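Local structure of Dot/Icm T4SS effector (Legionella pneumophila, 6VVE) at residues His127-Leu132 / Phe143-Ile148. The protein acts as an effector kinase of the Dot/Icm type IV secretion system, activated by host inositol hexakisphosphate. Numbering follows the deposited sequence.
Sequences HFVLGL and FYMPKI. With ADP (adenosine-5'-diphosphate), chain C.
With chi1 at 176°, Val129 holds CG1 trans to its own N, and this methyl faces Met145 and Pro146. The same rotation turns CG2 to Ile148, and the two side chains meet tip to tip, CG2 to CG2 at 4.0 Å. Val129 CG1 lies 4.0 Å from SE of Met145, a selenomethionine whose chain crosses it at about a right angle. Phe143 also has CG trans to N (chi1 -170°), which lays its ring against the backbone of Gly131 and Leu132. Its CZ comes within 3.2 Å of Gly131 C, a tight fit, and Leu132 N sits over one ring face. Leu132 and Tyr144 form an antiparallel hydrogen-bonded pair. Tyr144 N donates to Leu132 O at 2.9 Å, and Leu132 N returns a bond to Tyr144 O. Gly131 CA adds a C-H...O contact to that same Tyr144 O at 3.1 Å. The Tyr144 side chain leads away from this contact and touches the bound inositol hexakisphosphate. At the end of the strand, Pro146 O accepts a hydrogen bond from N6 of ADP at 3.1 Å; two residues on, Ile148 N donates to N1 at 3.2 Å. Val129 CG1, the end of Met145 and Ile148 CG1 border the adenine. This pair of backbone bonds to adenine is typical of the hinge of a kinase fold, where the final strand, in chain order, of the N-lobe sheet runs into the nucleotide pocket.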
ATOM      1  N   HIS A 127      -0.850   0.324  -7.889  1.00 15.76           N
ATOM      2  CA  HIS A 127      -1.338   1.387  -7.014  1.00 11.09           C
ATOM      3  C   HIS A 127      -0.465   1.606  -5.787  1.00 11.26           C
ATOM      4  O   HIS A 127      -0.728   2.530  -5.010  1.00 15.54           O
ATOM      5  CB  HIS A 127      -2.768   1.079  -6.560  1.00 10.86           C
ATOM      6  CG  HIS A 127      -3.786   1.163  -7.660  1.00 15.35           C
ATOM      7  ND1 HIS A 127      -4.262   2.364  -8.145  1.00 15.23           N
ATOM      8  CD2 HIS A 127      -4.428   0.195  -8.359  1.00 14.96           C
ATOM      9  CE1 HIS A 127      -5.146   2.133  -9.100  1.00 14.60           C
ATOM     10  NE2 HIS A 127      -5.262   0.825  -9.252  1.00 16.65           N
ATOM     11  N   PHE A 128       0.558   0.789  -5.585  1.00 11.10           N
ATOM     12  CA  PHE A 128       1.410   0.867  -4.409  1.00 14.01           C
ATOM     13  C   PHE A 128       2.869   0.854  -4.844  1.00 15.03           C
ATOM     14  O   PHE A 128       3.250   0.111  -5.754  1.00 13.75           O
ATOM     15  CB  PHE A 128       1.131  -0.297  -3.451  1.00 14.06           C
ATOM     16  CG  PHE A 128      -0.316  -0.434  -3.074  1.00 13.50           C
ATOM     17  CD1 PHE A 128      -1.195  -1.135  -3.894  1.00 12.32           C
ATOM     18  CD2 PHE A 128      -0.808   0.146  -1.917  1.00 13.48           C
ATOM     19  CE1 PHE A 128      -2.534  -1.253  -3.555  1.00 11.60           C
ATOM     20  CE2 PHE A 128      -2.143   0.030  -1.579  1.00 16.06           C
ATOM     21  CZ  PHE A 128      -3.009  -0.673  -2.403  1.00 14.64           C
ATOM     22  N   VAL A 129       3.688   1.675  -4.199  1.00 16.80           N
ATOM     23  CA  VAL A 129       5.100   1.838  -4.574  1.00 16.56           C
ATOM     24  C   VAL A 129       5.894   1.123  -3.482  1.00 12.96           C
ATOM     25  O   VAL A 129       6.312   1.703  -2.487  1.00 10.47           O
ATOM     26  CB  VAL A 129       5.499   3.292  -4.726  1.00 17.91           C
ATOM     27  CG1 VAL A 129       6.992   3.396  -5.011  1.00 21.76           C
ATOM     28  CG2 VAL A 129       4.696   3.956  -5.820  1.00 16.74           C
ATOM     29  N   LEU A 130       6.186  -0.160  -3.716  1.00 11.47           N
ATOM     30  CA  LEU A 130       7.042  -0.920  -2.816  1.00 11.45           C
ATOM     31  C   LEU A 130       8.480  -0.920  -3.341  1.00 13.52           C
ATOM     32  O   LEU A 130       8.768  -0.467  -4.458  1.00 15.17           O
ATOM     33  CB  LEU A 130       6.524  -2.348  -2.653  1.00 13.11           C
ATOM     34  CG  LEU A 130       5.225  -2.481  -1.855  1.00 11.91           C
ATOM     35  CD1 LEU A 130       4.708  -3.920  -1.873  1.00 13.20           C
ATOM     36  CD2 LEU A 130       5.439  -2.021  -0.420  1.00 11.91           C
ATOM     37  N   GLY A 131       9.384  -1.439  -2.519  1.00 12.54           N
ATOM     38  CA  GLY A 131      10.795  -1.417  -2.852  1.00 11.24           C
ATOM     39  C   GLY A 131      11.560  -2.286  -1.887  1.00 14.11           C
ATOM     40  O   GLY A 131      10.974  -3.070  -1.144  1.00 13.82           O
ATOM     41  N   LEU A 132      12.886  -2.135  -1.902  1.00 15.24           N
ATOM     42  CA  LEU A 132      13.750  -2.968  -1.076  1.00 16.15           C
ATOM     43  C   LEU A 132      14.864  -2.130  -0.463  1.00 17.93           C
ATOM     44  O   LEU A 132      15.330  -1.150  -1.056  1.00 17.04           O
ATOM     45  CB  LEU A 132      14.366  -4.117  -1.885  1.00 12.88           C
ATOM     46  CG  LEU A 132      13.378  -5.053  -2.574  1.00 19.20           C
ATOM     47  CD1 LEU A 132      14.120  -6.003  -3.515  1.00 12.25           C
ATOM     48  CD2 LEU A 132      12.568  -5.826  -1.552  1.00 15.27           C
ATOM     49  N   PHE A 143      16.689   2.763   0.510  1.00 15.89           N
ATOM     50  CA  PHE A 143      15.500   2.080   0.008  1.00 15.40           C
ATOM     51  C   PHE A 143      15.318   2.430  -1.463  1.00 14.53           C
ATOM     52  O   PHE A 143      15.002   3.577  -1.793  1.00 16.01           O
ATOM     53  CB  PHE A 143      14.275   2.481   0.833  1.00 15.28           C
ATOM     54  CG  PHE A 143      13.046   1.665   0.553  1.00 17.03           C
ATOM     55  CD1 PHE A 143      12.913   0.385   1.074  1.00 19.96           C
ATOM     56  CD2 PHE A 143      12.013   2.181  -0.212  1.00 15.30           C
ATOM     57  CE1 PHE A 143      11.780  -0.367   0.820  1.00 19.15           C
ATOM     58  CE2 PHE A 143      10.881   1.435  -0.467  1.00 14.63           C
ATOM     59  CZ  PHE A 143      10.762   0.161   0.046  1.00 17.56           C
ATOM     60  N   TYR A 144      15.509   1.440  -2.338  1.00 13.77           N
ATOM     61  CA  TYR A 144      15.261   1.624  -3.761  1.00 13.93           C
ATOM     62  C   TYR A 144      13.781   1.409  -4.059  1.00 17.11           C
ATOM     63  O   TYR A 144      13.133   0.539  -3.465  1.00 18.91           O
ATOM     64  CB  TYR A 144      16.086   0.651  -4.599  1.00 14.33           C
ATOM     65  CG  TYR A 144      17.507   1.072  -4.911  1.00 16.26           C
ATOM     66  CD1 TYR A 144      17.865   2.413  -5.000  1.00 16.65           C
ATOM     67  CD2 TYR A 144      18.489   0.118  -5.139  1.00 17.83           C
ATOM     68  CE1 TYR A 144      19.162   2.794  -5.295  1.00 18.06           C
ATOM     69  CE2 TYR A 144      19.795   0.488  -5.437  1.00 20.63           C
ATOM     70  CZ  TYR A 144      20.123   1.826  -5.512  1.00 19.40           C
ATOM     71  OH  TYR A 144      21.415   2.192  -5.808  1.00 19.97           O
HETATM   72  N   MSE A 145      13.253   2.187  -5.000  1.00 13.23           N
HETATM   73  CA  MSE A 145      11.866   2.030  -5.442  1.00 12.53           C
HETATM   74  C   MSE A 145      11.624   2.760  -6.755  1.00 13.35           C
HETATM   75  O   MSE A 145      12.357   3.667  -7.096  1.00 16.67           O
HETATM   76  CB  MSE A 145      10.899   2.553  -4.376  1.00 20.04           C
HETATM   77  CG  MSE A 145      11.058   4.037  -4.099  1.00 21.99           C
HETATM   78 SE   MSE A 145       9.902   4.670  -2.662  1.00 18.24          SE
HETATM   79  CE  MSE A 145      11.115   6.030  -1.933  1.00 18.77           C
ATOM     80  N   PRO A 146      10.592   2.349  -7.491  1.00 14.09           N
ATOM     81  CA  PRO A 146      10.257   3.052  -8.736  1.00 16.83           C
ATOM     82  C   PRO A 146       9.978   4.522  -8.464  1.00 19.98           C
ATOM     83  O   PRO A 146       9.263   4.876  -7.519  1.00 17.07           O
ATOM     84  CB  PRO A 146       9.004   2.327  -9.243  1.00 18.66           C
ATOM     85  CG  PRO A 146       9.056   0.956  -8.585  1.00 15.48           C
ATOM     86  CD  PRO A 146       9.720   1.180  -7.245  1.00 13.50           C
ATOM     87  N   LYS A 147      10.560   5.383  -9.298  1.00 18.60           N
ATOM     88  CA  LYS A 147      10.273   6.809  -9.226  1.00 21.83           C
ATOM     89  C   LYS A 147       8.996   7.105 -10.003  1.00 20.87           C
ATOM     90  O   LYS A 147       8.881   6.750 -11.184  1.00 24.37           O
ATOM     91  CB  LYS A 147      11.434   7.629  -9.786  1.00 27.69           C
ATOM     92  CG  LYS A 147      11.054   9.064 -10.131  1.00 31.95           C
ATOM     93  CD  LYS A 147      12.273   9.932 -10.388  1.00 37.41           C
ATOM     94  CE  LYS A 147      11.868  11.369 -10.733  1.00 42.59           C
ATOM     95  NZ  LYS A 147      11.162  11.468 -12.046  1.00 44.30           N
ATOM     96  N   ILE A 148       8.046   7.763  -9.344  1.00 19.86           N
ATOM     97  CA  ILE A 148       6.793   8.158  -9.974  1.00 25.75           C
ATOM     98  C   ILE A 148       6.793   9.670 -10.163  1.00 28.55           C
ATOM     99  O   ILE A 148       7.581  10.400  -9.551  1.00 24.28           O
ATOM    100  CB  ILE A 148       5.569   7.704  -9.155  1.00 28.52           C
ATOM    101  CG1 ILE A 148       5.595   8.329  -7.760  1.00 30.00           C
ATOM    102  CG2 ILE A 148       5.546   6.179  -9.057  1.00 29.35           C
ATOM    103  CD1 ILE A 148       4.468   7.859  -6.858  1.00 31.79           C
TER
HETATM  104  PB  ADP C 402       6.626  11.066   4.255  1.00 42.09           P
HETATM  105  O1B ADP C 402       5.113  11.049   4.335  1.00 46.20           O
HETATM  106  O2B ADP C 402       7.195  12.418   3.910  1.00 44.22           O
HETATM  107  O3B ADP C 402       7.328  10.364   5.404  1.00 40.27           O
HETATM  108  PA  ADP C 402       8.403  10.036   2.290  1.00 30.41           P
HETATM  109  O1A ADP C 402       8.506   8.634   1.751  1.00 22.11           O
HETATM  110  O2A ADP C 402       9.436  10.537   3.264  1.00 25.59           O
HETATM  111  O3A ADP C 402       6.946  10.141   2.968  1.00 32.42           O
HETATM  112  O5' ADP C 402       8.375  11.015   1.024  1.00 27.55           O
HETATM  113  C5' ADP C 402       8.639  12.403   1.141  1.00 30.51           C
HETATM  114  C4' ADP C 402       8.510  13.053  -0.212  1.00 31.90           C
HETATM  115  O4' ADP C 402       9.447  12.505  -1.160  1.00 30.81           O
HETATM  116  C3' ADP C 402       7.104  12.887  -0.838  1.00 34.21           C
HETATM  117  O3' ADP C 402       6.206  13.901  -0.477  1.00 33.35           O
HETATM  118  C2' ADP C 402       7.410  12.891  -2.352  1.00 35.20           C
HETATM  119  O2' ADP C 402       7.308  14.205  -2.868  1.00 36.91           O
HETATM  120  C1' ADP C 402       8.858  12.379  -2.460  1.00 30.07           C
HETATM  121  N9  ADP C 402       8.802  10.966  -2.887  1.00 24.95           N
HETATM  122  C8  ADP C 402       8.741   9.905  -2.053  1.00 21.96           C
HETATM  123  N7  ADP C 402       8.687   8.745  -2.758  1.00 18.47           N
HETATM  124  C5  ADP C 402       8.715   9.071  -4.061  1.00 19.93           C
HETATM  125  C6  ADP C 402       8.689   8.328  -5.336  1.00 19.64           C
HETATM  126  N6  ADP C 402       8.631   6.983  -5.331  1.00 18.41           N
HETATM  127  N1  ADP C 402       8.735   9.037  -6.492  1.00 24.51           N
HETATM  128  C2  ADP C 402       8.797  10.389  -6.498  1.00 25.98           C
HETATM  129  N3  ADP C 402       8.825  11.119  -5.368  1.00 25.77           N
HETATM  130  C4  ADP C 402       8.791  10.532  -4.145  1.00 23.02           C